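Local coordinates for protein ComZ (Thermus thermophilus, PDB 6QVI) that probably acts as a competence-associated pilin at the pilus tip, where it is thought to serve as a receptor for DNA during natural transformation, at residues Q16-A21 / A121-T126; V91-A96 / E113-G118; L368-D373 / K397-A402; V387-Q392 / P429-G434. All blocks are in the same frame, centred on the assembly; numbering follows the deposited sequence.

Interaction 1 (Q16-A21 / A121-T126); sequences QAFYAA and ARVQAT
Ala121 CB packs on helix 12-40 between Ala17 and the ring of Phe18. The methyl lies 3.5 Å from Phe18 CD1 and 4.0 Å from Ala17 CB, approaching the ring obliquely. Although the CB of Phe18 points away from the strand, its ring swings back: CG lies beside the backbone N, opposite the carbonyl carbon (chi1 -87°), and this brings CD1 and CE1 alongside the methyl. One turn further on, Ala21 CB points at the strand and packs 3.8 Å from Val123 CG1. The other branch of the valine, CG2, reaches the backbone of Ala21, 3.8 Å from its O. That carbonyl is hydrogen-bonded to Ser112 OG on the adjacent strand. No hydrogen bond joins the two segments themselves, and the five touching residues are all buried.

The outer sides contrast with this apolar seam. Tyr19 and Gln16 are exposed on the helix, and Arg122 leaves the far side of the strand for a weak, long ion pair with Glu113. The axes approach to 7.2 Å at a signed crossing angle of -38°, and three of the five touching residues are alanines. Such a helix laid along an antiparallel sheet is the core of a pilin-type fold, here the pseudopilin-like domain.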
loop_
_atom_site.group_PDB
_atom_site.type_symbol
_atom_site.label_atom_id
_atom_site.label_comp_id
_atom_site.label_asym_id
_atom_site.label_seq_id
_atom_site.Cartn_x
_atom_site.Cartn_y
_atom_site.Cartn_z
ATOM N N GLN A 16 -23.921 30.589 29.437
ATOM C CA GLN A 16 -23.508 29.317 30.026
ATOM C C GLN A 16 -24.144 28.126 29.316
ATOM O O GLN A 16 -23.571 27.040 29.304
ATOM C CB GLN A 16 -23.851 29.269 31.545
ATOM C CG GLN A 16 -23.413 30.474 32.380
ATOM C CD GLN A 16 -24.039 30.511 33.808
ATOM O OE1 GLN A 16 -23.341 30.773 34.793
ATOM N NE2 GLN A 16 -25.329 30.173 33.912
ATOM N N ALA A 17 -25.267 28.329 28.652
ATOM C CA ALA A 17 -25.844 27.200 27.940
ATOM C C ALA A 17 -25.040 26.915 26.682
ATOM O O ALA A 17 -24.660 25.758 26.401
ATOM C CB ALA A 17 -27.313 27.493 27.594
ATOM N N PHE A 18 -24.656 27.996 26.001
ATOM C CA PHE A 18 -23.760 27.910 24.865
ATOM C C PHE A 18 -22.442 27.249 25.247
ATOM O O PHE A 18 -21.995 26.321 24.570
ATOM C CB PHE A 18 -23.551 29.306 24.329
ATOM C CG PHE A 18 -24.583 29.709 23.336
ATOM C CD1 PHE A 18 -25.114 28.772 22.464
ATOM C CD2 PHE A 18 -25.075 31.006 23.317
ATOM C CE1 PHE A 18 -26.068 29.131 21.550
ATOM C CE2 PHE A 18 -26.051 31.373 22.406
ATOM C CZ PHE A 18 -26.547 30.431 21.520
ATOM N N TYR A 19 -21.831 27.664 26.336
ATOM C CA TYR A 19 -20.573 27.074 26.738
ATOM C C TYR A 19 -20.713 25.614 26.988
ATOM O O TYR A 19 -19.839 24.856 26.714
ATOM C CB TYR A 19 -20.024 27.737 27.978
ATOM C CG TYR A 19 -18.841 27.024 28.541
ATOM C CD1 TYR A 19 -17.579 27.292 28.091
ATOM C CD2 TYR A 19 -18.985 26.079 29.507
ATOM C CE1 TYR A 19 -16.488 26.633 28.591
ATOM C CE2 TYR A 19 -17.904 25.412 30.011
ATOM C CZ TYR A 19 -16.659 25.699 29.546
ATOM O OH TYR A 19 -15.575 25.049 30.047
ATOM N N ALA A 20 -21.841 25.210 27.486
ATOM C CA ALA A 20 -22.027 23.830 27.757
ATOM C C ALA A 20 -22.034 23.079 26.475
ATOM O O ALA A 20 -21.433 22.063 26.368
ATOM C CB ALA A 20 -23.326 23.623 28.469
ATOM N N ALA A 21 -22.740 23.572 25.492
ATOM C CA ALA A 21 -22.808 22.878 24.237
ATOM C C ALA A 21 -21.489 22.913 23.523
ATOM O O ALA A 21 -21.029 21.921 23.025
ATOM C CB ALA A 21 -23.879 23.487 23.379
ATOM N N ALA A 121 -29.124 25.033 24.748
ATOM C CA ALA A 121 -28.499 25.465 23.505
ATOM C C ALA A 121 -28.011 24.249 22.730
ATOM O O ALA A 121 -27.610 23.222 23.296
ATOM C CB ALA A 121 -27.311 26.401 23.749
ATOM N N ARG A 122 -27.946 24.420 21.425
ATOM C CA ARG A 122 -27.571 23.361 20.502
ATOM C C ARG A 122 -26.522 23.918 19.548
ATOM O O ARG A 122 -26.738 24.981 18.929
ATOM C CB ARG A 122 -28.818 22.904 19.741
ATOM C CG ARG A 122 -28.758 21.644 18.949
ATOM C CD ARG A 122 -30.149 21.417 18.400
ATOM N NE ARG A 122 -30.107 20.842 17.069
ATOM C CZ ARG A 122 -30.229 19.545 16.833
ATOM N NH1 ARG A 122 -30.413 18.697 17.847
ATOM N NH2 ARG A 122 -30.173 19.103 15.583
ATOM N N VAL A 123 -25.398 23.216 19.409
ATOM C CA VAL A 123 -24.407 23.641 18.424
ATOM C C VAL A 123 -24.013 22.455 17.553
ATOM O O VAL A 123 -23.952 21.302 17.999
ATOM C CB VAL A 123 -23.157 24.268 19.086
ATOM C CG1 VAL A 123 -23.583 25.297 20.091
ATOM C CG2 VAL A 123 -22.250 23.246 19.697
ATOM N N GLN A 124 -23.683 22.740 16.309
ATOM C CA GLN A 124 -23.472 21.607 15.428
ATOM C C GLN A 124 -22.505 21.986 14.324
ATOM O O GLN A 124 -22.380 23.168 13.983
ATOM C CB GLN A 124 -24.811 21.122 14.869
ATOM C CG GLN A 124 -25.360 21.825 13.689
ATOM C CD GLN A 124 -26.583 21.085 13.136
ATOM O OE1 GLN A 124 -27.343 20.479 13.896
ATOM N NE2 GLN A 124 -26.744 21.088 11.811
ATOM N N ALA A 125 -21.778 20.976 13.821
ATOM C CA ALA A 125 -20.842 21.160 12.711
ATOM C C ALA A 125 -20.923 20.014 11.716
ATOM O O ALA A 125 -21.036 18.835 12.094
ATOM C CB ALA A 125 -19.400 21.291 13.204
ATOM N N THR A 126 -20.825 20.376 10.444
ATOM C CA THR A 126 -20.777 19.401 9.375
ATOM C C THR A 126 -19.361 19.326 8.818
ATOM O O THR A 126 -18.797 20.344 8.388
ATOM C CB THR A 126 -21.710 19.773 8.236
ATOM O OG1 THR A 126 -23.058 19.719 8.699
ATOM C CG2 THR A 126 -21.521 18.778 7.085
#

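Interaction 2 (V91-A96 / E113-G118); sequences VGRYTA and EGTSGG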
loop_
_atom_site.group_PDB
_atom_site.type_symbol
_atom_site.label_atom_id
_atom_site.label_comp_id
_atom_site.label_asym_id
_atom_site.label_seq_id
_atom_site.Cartn_x
_atom_site.Cartn_y
_atom_site.Cartn_z
ATOM N N VAL A 91 -21.590 22.386 35.846
ATOM C CA VAL A 91 -22.091 23.603 35.316
ATOM C C VAL A 91 -23.183 23.280 34.339
ATOM O O VAL A 91 -24.021 24.107 34.085
ATOM C CB VAL A 91 -21.021 24.345 34.587
ATOM C CG1 VAL A 91 -21.663 25.359 33.679
ATOM C CG2 VAL A 91 -20.126 25.017 35.585
ATOM N N GLY A 92 -23.187 22.080 33.784
ATOM C CA GLY A 92 -24.222 21.707 32.852
ATOM C C GLY A 92 -24.005 20.343 32.276
ATOM O O GLY A 92 -23.029 19.717 32.553
ATOM N N ARG A 93 -24.949 19.876 31.500
ATOM C CA ARG A 93 -24.818 18.607 30.858
ATOM C C ARG A 93 -24.909 18.803 29.365
ATOM O O ARG A 93 -25.348 19.821 28.903
ATOM C CB ARG A 93 -25.931 17.666 31.287
ATOM C CG ARG A 93 -26.493 17.899 32.672
ATOM C CD ARG A 93 -26.017 16.859 33.678
ATOM N NE ARG A 93 -26.762 15.597 33.625
ATOM C CZ ARG A 93 -26.475 14.526 34.366
ATOM N NH1 ARG A 93 -25.460 14.566 35.217
ATOM N NH2 ARG A 93 -27.189 13.415 34.251
ATOM N N TYR A 94 -24.472 17.826 28.599
ATOM C CA TYR A 94 -24.587 17.930 27.169
ATOM C C TYR A 94 -24.679 16.607 26.552
ATOM O O TYR A 94 -24.337 15.634 27.136
ATOM C CB TYR A 94 -23.471 18.720 26.533
ATOM C CG TYR A 94 -22.142 18.101 26.627
ATOM C CD1 TYR A 94 -21.852 16.948 25.973
ATOM C CD2 TYR A 94 -21.168 18.683 27.356
ATOM C CE1 TYR A 94 -20.614 16.390 26.052
ATOM C CE2 TYR A 94 -19.939 18.127 27.447
ATOM C CZ TYR A 94 -19.678 16.984 26.787
ATOM O OH TYR A 94 -18.450 16.456 26.903
ATOM N N THR A 95 -25.194 16.574 25.357
ATOM C CA THR A 95 -25.299 15.333 24.686
ATOM C C THR A 95 -24.765 15.386 23.291
ATOM O O THR A 95 -25.313 16.062 22.478
ATOM C CB THR A 95 -26.701 14.836 24.665
ATOM O OG1 THR A 95 -27.002 14.347 25.957
ATOM C CG2 THR A 95 -26.798 13.731 23.715
ATOM N N ALA A 96 -23.721 14.625 22.999
ATOM C CA ALA A 96 -23.099 14.709 21.683
ATOM C C ALA A 96 -23.542 13.505 20.877
ATOM O O ALA A 96 -23.429 12.363 21.347
ATOM C CB ALA A 96 -21.577 14.767 21.776
ATOM N N GLU A 113 -26.062 18.963 22.079
ATOM C CA GLU A 113 -27.132 19.676 22.750
ATOM C C GLU A 113 -26.718 19.951 24.161
ATOM O O GLU A 113 -26.552 19.052 24.896
ATOM C CB GLU A 113 -28.355 18.794 22.836
ATOM C CG GLU A 113 -29.074 18.555 21.531
ATOM C CD GLU A 113 -30.181 17.529 21.640
ATOM O OE1 GLU A 113 -30.274 16.639 20.781
ATOM O OE2 GLU A 113 -30.973 17.606 22.585
ATOM N N GLY A 114 -26.587 21.195 24.562
ATOM C CA GLY A 114 -26.180 21.490 25.919
ATOM C C GLY A 114 -27.221 22.166 26.778
ATOM O O GLY A 114 -28.124 22.773 26.281
ATOM N N THR A 115 -27.125 21.995 28.085
ATOM C CA THR A 115 -28.058 22.623 29.000
ATOM C C THR A 115 -27.326 23.130 30.178
ATOM O O THR A 115 -26.430 22.500 30.617
ATOM C CB THR A 115 -29.093 21.684 29.588
ATOM O OG1 THR A 115 -28.439 20.764 30.435
ATOM C CG2 THR A 115 -29.832 20.933 28.551
ATOM N N SER A 116 -27.749 24.250 30.720
ATOM C CA SER A 116 -27.092 24.798 31.882
ATOM C C SER A 116 -27.995 25.733 32.636
ATOM O O SER A 116 -28.179 26.851 32.214
ATOM C CB SER A 116 -25.834 25.538 31.480
ATOM O OG SER A 116 -25.509 26.548 32.398
ATOM N N GLY A 117 -28.529 25.299 33.770
ATOM C CA GLY A 117 -29.381 26.172 34.538
ATOM C C GLY A 117 -30.631 26.582 33.798
ATOM O O GLY A 117 -30.854 27.774 33.572
ATOM N N GLY A 118 -31.424 25.602 33.367
ATOM C CA GLY A 118 -32.686 25.906 32.716
ATOM C C GLY A 118 -32.584 26.641 31.397
ATOM O O GLY A 118 -33.580 27.208 30.941
#
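Arg93 and Thr115 form a hydrogen-bonded pair in the antiparallel beta hairpin of strands 90-100 and 107-115, part of the sheet of the pseudopilin-like domain. The strand directions differ by 172°, close to exactly antiparallel.

Backbone hydrogen bonds define the register. Thr115 N donates to Arg93 O at 2.9 Å, nearly straight at 160°, and Arg93 N returns a bond to Thr115 O at 3.1 Å. Thr95 and Glu113 make the next such ring, from Thr95 N to Glu113 O at 2.9 Å and from Glu113 N to Thr95 O at 3.0 Å. Tyr94 and Gly114 form the non-hydrogen-bonded pair in between, where Tyr94 CA makes a CA-H...O contact to Glu113 O.

Side-chain packing differs between the two faces. Arg93, Thr95, Glu113 and Thr115 share one. There Arg93 and Thr115 lie side by side, Arg93 CB being 4.1 Å from Thr115 OG1. Tyr94 occupies the other face, its CB 3.9 Å from Gly114 CA. Its CG sits between the backbone N and the carbonyl carbon (chi1 66°), and the side chain leads away from Gly114 to touch Lys27 and Tyr28 of helix 12-40.

Across the two segments polar side-chain bonding is slight, while Thr95 OG1 is hydrogen-bonded to Asn80 N on strand 78-84. Glu113 has a weak, long ion pair with Lys120. Where the strand gives way to loop, Ser116 OG makes a weak hydrogen bond to Val91 O, at 3.3 Å.

Interaction 3 (L368-D373 / K397-A402); sequences LEVFGD and KSATLA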
loop_
_atom_site.group_PDB
_atom_site.type_symbol
_atom_site.label_atom_id
_atom_site.label_comp_id
_atom_site.label_asym_id
_atom_site.label_seq_id
_atom_site.Cartn_x
_atom_site.Cartn_y
_atom_site.Cartn_z
ATOM N N LEU A 368 24.420 -9.585 0.366
ATOM C CA LEU A 368 24.319 -8.385 -0.408
ATOM C C LEU A 368 23.783 -7.341 0.514
ATOM O O LEU A 368 22.627 -7.336 0.825
ATOM C CB LEU A 368 23.349 -8.628 -1.531
ATOM C CG LEU A 368 22.664 -7.405 -2.048
ATOM C CD1 LEU A 368 23.734 -6.362 -2.166
ATOM C CD2 LEU A 368 22.121 -7.744 -3.408
ATOM N N GLU A 369 24.643 -6.460 0.974
ATOM C CA GLU A 369 24.231 -5.435 1.889
ATOM C C GLU A 369 24.036 -4.178 1.122
ATOM O O GLU A 369 24.770 -3.915 0.205
ATOM C CB GLU A 369 25.310 -5.212 2.928
ATOM C CG GLU A 369 26.163 -6.431 3.205
ATOM C CD GLU A 369 27.373 -6.123 4.056
ATOM O OE1 GLU A 369 28.463 -6.589 3.716
ATOM O OE2 GLU A 369 27.238 -5.424 5.066
ATOM N N VAL A 370 23.025 -3.405 1.482
ATOM C CA VAL A 370 22.758 -2.164 0.795
ATOM C C VAL A 370 22.640 -1.050 1.819
ATOM O O VAL A 370 21.860 -1.161 2.733
ATOM C CB VAL A 370 21.463 -2.255 -0.005
ATOM C CG1 VAL A 370 21.257 -1.003 -0.789
ATOM C CG2 VAL A 370 21.496 -3.400 -0.982
ATOM N N PHE A 371 23.422 0.014 1.677
ATOM C CA PHE A 371 23.399 1.127 2.621
ATOM C C PHE A 371 22.924 2.352 1.903
ATOM O O PHE A 371 23.620 2.893 1.085
ATOM C CB PHE A 371 24.788 1.385 3.144
ATOM C CG PHE A 371 25.564 0.150 3.430
ATOM C CD1 PHE A 371 25.962 -0.674 2.418
ATOM C CD2 PHE A 371 25.912 -0.161 4.711
ATOM C CE1 PHE A 371 26.685 -1.807 2.677
ATOM C CE2 PHE A 371 26.634 -1.290 4.983
ATOM C CZ PHE A 371 27.024 -2.112 3.962
ATOM N N GLY A 372 21.684 2.761 2.167
ATOM C CA GLY A 372 21.030 3.814 1.439
ATOM C C GLY A 372 20.473 3.235 0.157
ATOM O O GLY A 372 20.487 2.023 -0.067
ATOM N N ASP A 373 20.004 4.117 -0.713
ATOM C CA ASP A 373 19.380 3.691 -1.956
ATOM C C ASP A 373 20.342 3.803 -3.141
ATOM O O ASP A 373 21.064 4.793 -3.286
ATOM C CB ASP A 373 18.126 4.527 -2.188
ATOM C CG ASP A 373 17.162 4.478 -0.988
ATOM O OD1 ASP A 373 16.201 3.680 -1.022
ATOM O OD2 ASP A 373 17.371 5.231 -0.000
ATOM N N LYS A 397 15.746 0.097 8.577
ATOM C CA LYS A 397 16.368 -1.064 7.943
ATOM C C LYS A 397 15.697 -1.399 6.611
ATOM O O LYS A 397 15.187 -2.496 6.385
ATOM C CB LYS A 397 16.334 -2.258 8.896
ATOM C CG LYS A 397 16.975 -1.990 10.255
ATOM C CD LYS A 397 17.211 -3.300 11.011
ATOM C CE LYS A 397 17.650 -3.074 12.452
ATOM N NZ LYS A 397 17.575 -4.336 13.253
ATOM N N SER A 398 15.761 -0.449 5.691
ATOM C CA SER A 398 15.134 -0.623 4.395
ATOM C C SER A 398 16.006 0.075 3.369
ATOM O O SER A 398 16.866 0.889 3.706
ATOM C CB SER A 398 13.685 -0.098 4.371
ATOM O OG SER A 398 13.617 1.313 4.413
ATOM N N ALA A 399 15.815 -0.286 2.116
ATOM C CA ALA A 399 16.609 0.330 1.065
ATOM C C ALA A 399 15.987 -0.053 -0.265
ATOM O O ALA A 399 15.077 -0.884 -0.329
ATOM C CB ALA A 399 18.071 -0.104 1.150
ATOM N N THR A 400 16.518 0.526 -1.339
ATOM C CA THR A 400 16.005 0.277 -2.674
ATOM C C THR A 400 17.161 0.098 -3.642
ATOM O O THR A 400 18.204 0.745 -3.512
ATOM C CB THR A 400 15.138 1.438 -3.165
ATOM O OG1 THR A 400 14.241 1.835 -2.121
ATOM C CG2 THR A 400 14.334 1.041 -4.379
ATOM N N LEU A 401 16.938 -0.771 -4.627
ATOM C CA LEU A 401 17.788 -0.937 -5.788
ATOM C C LEU A 401 16.936 -0.559 -6.981
ATOM O O LEU A 401 15.903 -1.197 -7.231
ATOM C CB LEU A 401 18.243 -2.381 -5.955
ATOM C CG LEU A 401 19.338 -2.701 -6.986
ATOM C CD1 LEU A 401 19.709 -4.179 -6.809
ATOM C CD2 LEU A 401 19.024 -2.339 -8.490
ATOM N N ALA A 402 17.385 0.414 -7.758
ATOM C CA ALA A 402 16.679 0.755 -8.980
ATOM C C ALA A 402 17.551 0.406 -10.169
ATOM O O ALA A 402 18.738 0.740 -10.191
ATOM C CB ALA A 402 16.324 2.230 -9.037
#
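Asp373 and Thr400 meet where strand 366-371 has turned at Gly372 to lead into strand 374-377, which pairs in parallel with strand 398-406. Such successive parallel pairings, continued by 398-406 with 432-437, are the mark of a beta-solenoid, and the contact belongs to that domain.

The aspartate can be traced outward. Its CB lies 4.0 Å from Thr400 O, the same carbonyl that receives a CA-H...O contact from Asp373 CA. Its CG stands anti to the carbonyl carbon (chi1 -54°), which carries the carboxylate across the threonine, the two side chains crossing obliquely. At CG the nearest atom of the partner segment is Thr400 N, 4.0 Å away. At the tip, OD1 accepts a hydrogen bond from Thr400 OG1 at 2.9 Å, the hydroxyl meeting OD1 nearly end-on to the CG-OD1 bond. If an alanine here removed the carboxylate, Thr400 OG1 would probably lose this acceptor and its hydroxyl be set freer to turn. Pro505 and Leu508 of a loop touch Thr400, while Leu507 touches Asp373.

Next to this polar link, Ala399 CB meets Gly372 O at 3.4 Å. Val370, Ala391 and Leu433, from three different strands, all touch Ala399, so the alanine sits among neighbouring strands. Phe357 of strand 357-360 touches Val370 in turn. The valine reaches the alanine through the branch anti to its backbone N (chi1 -176°), which places Val370 CG1 3.8 Å from Ala399 CB.

Interaction 4 (V387-Q392 / P429-G434); sequences VDYRAQ and PNHALG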
loop_
_atom_site.group_PDB
_atom_site.type_symbol
_atom_site.label_atom_id
_atom_site.label_comp_id
_atom_site.label_asym_id
_atom_site.label_seq_id
_atom_site.Cartn_x
_atom_site.Cartn_y
_atom_site.Cartn_z
ATOM N N VAL A 387 20.889 -15.493 -2.180
ATOM C CA VAL A 387 21.560 -14.439 -1.485
ATOM C C VAL A 387 20.711 -13.858 -0.390
ATOM O O VAL A 387 19.543 -13.673 -0.548
ATOM C CB VAL A 387 21.896 -13.370 -2.525
ATOM C CG1 VAL A 387 20.726 -13.183 -3.446
ATOM C CG2 VAL A 387 22.310 -12.058 -1.915
ATOM N N ASP A 388 21.328 -13.606 0.741
ATOM C CA ASP A 388 20.695 -13.039 1.890
ATOM C C ASP A 388 20.919 -11.567 1.801
ATOM O O ASP A 388 21.970 -11.140 1.359
ATOM C CB ASP A 388 21.398 -13.518 3.139
ATOM C CG ASP A 388 20.629 -14.554 3.869
ATOM O OD1 ASP A 388 19.932 -15.346 3.217
ATOM O OD2 ASP A 388 20.742 -14.583 5.099
ATOM N N TYR A 389 19.967 -10.766 2.234
ATOM C CA TYR A 389 20.209 -9.355 2.143
ATOM C C TYR A 389 20.131 -8.695 3.461
ATOM O O TYR A 389 19.617 -9.249 4.387
ATOM C CB TYR A 389 19.306 -8.692 1.122
ATOM C CG TYR A 389 17.863 -8.552 1.491
ATOM C CD1 TYR A 389 17.469 -7.751 2.523
ATOM C CD2 TYR A 389 16.895 -9.196 0.764
ATOM C CE1 TYR A 389 16.142 -7.613 2.836
ATOM C CE2 TYR A 389 15.570 -9.066 1.071
ATOM C CZ TYR A 389 15.206 -8.271 2.105
ATOM O OH TYR A 389 13.887 -8.144 2.396
ATOM N N ARG A 390 20.721 -7.521 3.533
ATOM C CA ARG A 390 20.719 -6.709 4.716
ATOM C C ARG A 390 20.617 -5.322 4.165
ATOM O O ARG A 390 21.362 -4.976 3.277
ATOM C CB ARG A 390 22.032 -6.835 5.457
ATOM C CG ARG A 390 22.328 -8.207 6.017
ATOM C CD ARG A 390 23.794 -8.329 6.389
ATOM N NE ARG A 390 24.052 -8.038 7.790
ATOM C CZ ARG A 390 24.788 -8.810 8.571
ATOM N NH1 ARG A 390 25.332 -9.902 8.076
ATOM N NH2 ARG A 390 24.981 -8.492 9.837
ATOM N N ALA A 391 19.712 -4.510 4.680
ATOM C CA ALA A 391 19.568 -3.180 4.143
ATOM C C ALA A 391 19.231 -2.160 5.176
ATOM O O ALA A 391 18.458 -2.420 6.060
ATOM C CB ALA A 391 18.488 -3.186 3.101
ATOM N N GLN A 392 19.791 -0.973 5.042
ATOM C CA GLN A 392 19.481 0.069 5.977
ATOM C C GLN A 392 19.710 1.406 5.377
ATOM O O GLN A 392 20.376 1.530 4.390
ATOM C CB GLN A 392 20.314 -0.067 7.230
ATOM C CG GLN A 392 21.782 -0.328 7.011
ATOM C CD GLN A 392 22.580 -0.045 8.258
ATOM O OE1 GLN A 392 22.357 0.949 8.936
ATOM N NE2 GLN A 392 23.513 -0.919 8.566
ATOM N N PRO A 429 8.497 -7.988 8.266
ATOM C CA PRO A 429 8.822 -6.920 7.328
ATOM C C PRO A 429 9.490 -5.734 8.006
ATOM O O PRO A 429 9.324 -4.608 7.539
ATOM C CB PRO A 429 7.457 -6.517 6.780
ATOM C CG PRO A 429 6.498 -6.808 7.932
ATOM C CD PRO A 429 7.207 -7.732 8.924
ATOM N N ASN A 430 10.190 -6.008 9.079
ATOM C CA ASN A 430 10.917 -4.952 9.678
ATOM C C ASN A 430 12.275 -4.945 8.999
ATOM O O ASN A 430 13.146 -4.300 9.514
ATOM C CB ASN A 430 11.110 -5.222 11.149
ATOM C CG ASN A 430 9.848 -5.020 11.942
ATOM O OD1 ASN A 430 8.793 -4.790 11.381
ATOM N ND2 ASN A 430 9.953 -5.102 13.254
ATOM N N HIS A 431 12.432 -5.508 7.822
ATOM C CA HIS A 431 13.704 -5.495 7.165
ATOM C C HIS A 431 13.388 -5.836 5.757
ATOM O O HIS A 431 13.181 -6.978 5.442
ATOM C CB HIS A 431 14.551 -6.582 7.745
ATOM C CG HIS A 431 15.867 -6.723 7.083
ATOM N ND1 HIS A 431 16.598 -7.880 7.147
ATOM C CD2 HIS A 431 16.586 -5.858 6.339
ATOM C CE1 HIS A 431 17.718 -7.721 6.475
ATOM N NE2 HIS A 431 17.733 -6.505 5.972
ATOM N N ALA A 432 13.358 -4.845 4.895
ATOM C CA ALA A 432 12.984 -5.096 3.530
ATOM C C ALA A 432 13.840 -4.428 2.498
ATOM O O ALA A 432 14.307 -3.334 2.677
ATOM C CB ALA A 432 11.562 -4.644 3.342
ATOM N N LEU A 433 14.016 -5.110 1.390
ATOM C CA LEU A 433 14.771 -4.558 0.272
ATOM C C LEU A 433 13.813 -4.455 -0.897
ATOM O O LEU A 433 13.163 -5.440 -1.264
ATOM C CB LEU A 433 15.967 -5.436 -0.090
ATOM C CG LEU A 433 16.762 -4.945 -1.293
ATOM C CD1 LEU A 433 17.244 -3.543 -1.011
ATOM C CD2 LEU A 433 17.925 -5.894 -1.592
ATOM N N GLY A 434 13.694 -3.264 -1.452
ATOM C CA GLY A 434 12.771 -3.027 -2.538
ATOM C C GLY A 434 13.476 -2.977 -3.874
ATOM O O GLY A 434 14.645 -2.612 -3.967
#
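His431 inserts its ring against strand 387-392, and its NE2 accepts a hydrogen bond from Ala391 N at 3.1 Å, the donor lying close to the ring plane. Extension of CG anti to the backbone N (chi1 176°) carries the imidazole there. With ND1 bonded to Gly426 O, both nitrogens are engaged, which should hold the ring's rotation; the pattern is consistent with a neutral ring protonated at ND1. Tyr389 presents its edge to a face of this imidazole, a T-shaped pair with centroids 5.0 Å apart and planes at 74°, in which Tyr389 CE1 stands over the rim of the histidine ring. Phe425 makes a further edge-to-face pair with His431.

Ala432 comes next, its CA 3.4 Å from Tyr389 OH while its CB points away. The phenol oxygen is hydrogen-bonded to Met449 O, so the buried hydroxyl is satisfied. Leu433 then turns toward the strand. Its CB rests over the centre of the tyrosine face, 3.6 Å from the centroid and almost on the ring normal, a CH-pi contact, and Leu433 CD1 reaches Ala391 CB at 4.3 Å. An alanine in place of Tyr389 would probably open a gap between His431 and Leu433 and leave Met449 O without this donor.

The short segments cross at 88°, their axes 6.7 Å apart. Strand 387-392 lies between strands 366-371 and 419-421 in its sheet, while strand 432-437 pairs in parallel with 398-406 and 451-454.

How the interactions relate
The four contacts fall into two pairs on opposite sides of the chain's centre, interactions 1 and 2 in the pseudopilin-like domain and 3 and 4 in the beta-solenoid domain. Centres from different pairs are 54 to 58 Å apart, nearest atoms about 37 to 41 Å. Interactions 1 and 2, centres about 8 Å apart, share the sheet containing 107-115 and 120-130; 91-96/113-118 is nested within the loop closed by 16-21/121-126. Both close before interactions 3 and 4 open. These, about 7 Å apart, interleave along the chain and share two neighbouring strand pairs, 366-371 with 387-392 and 398-406 with 432-437. This separation is consistent with a pilin-like module presenting a distal domain, possibly for DNA binding.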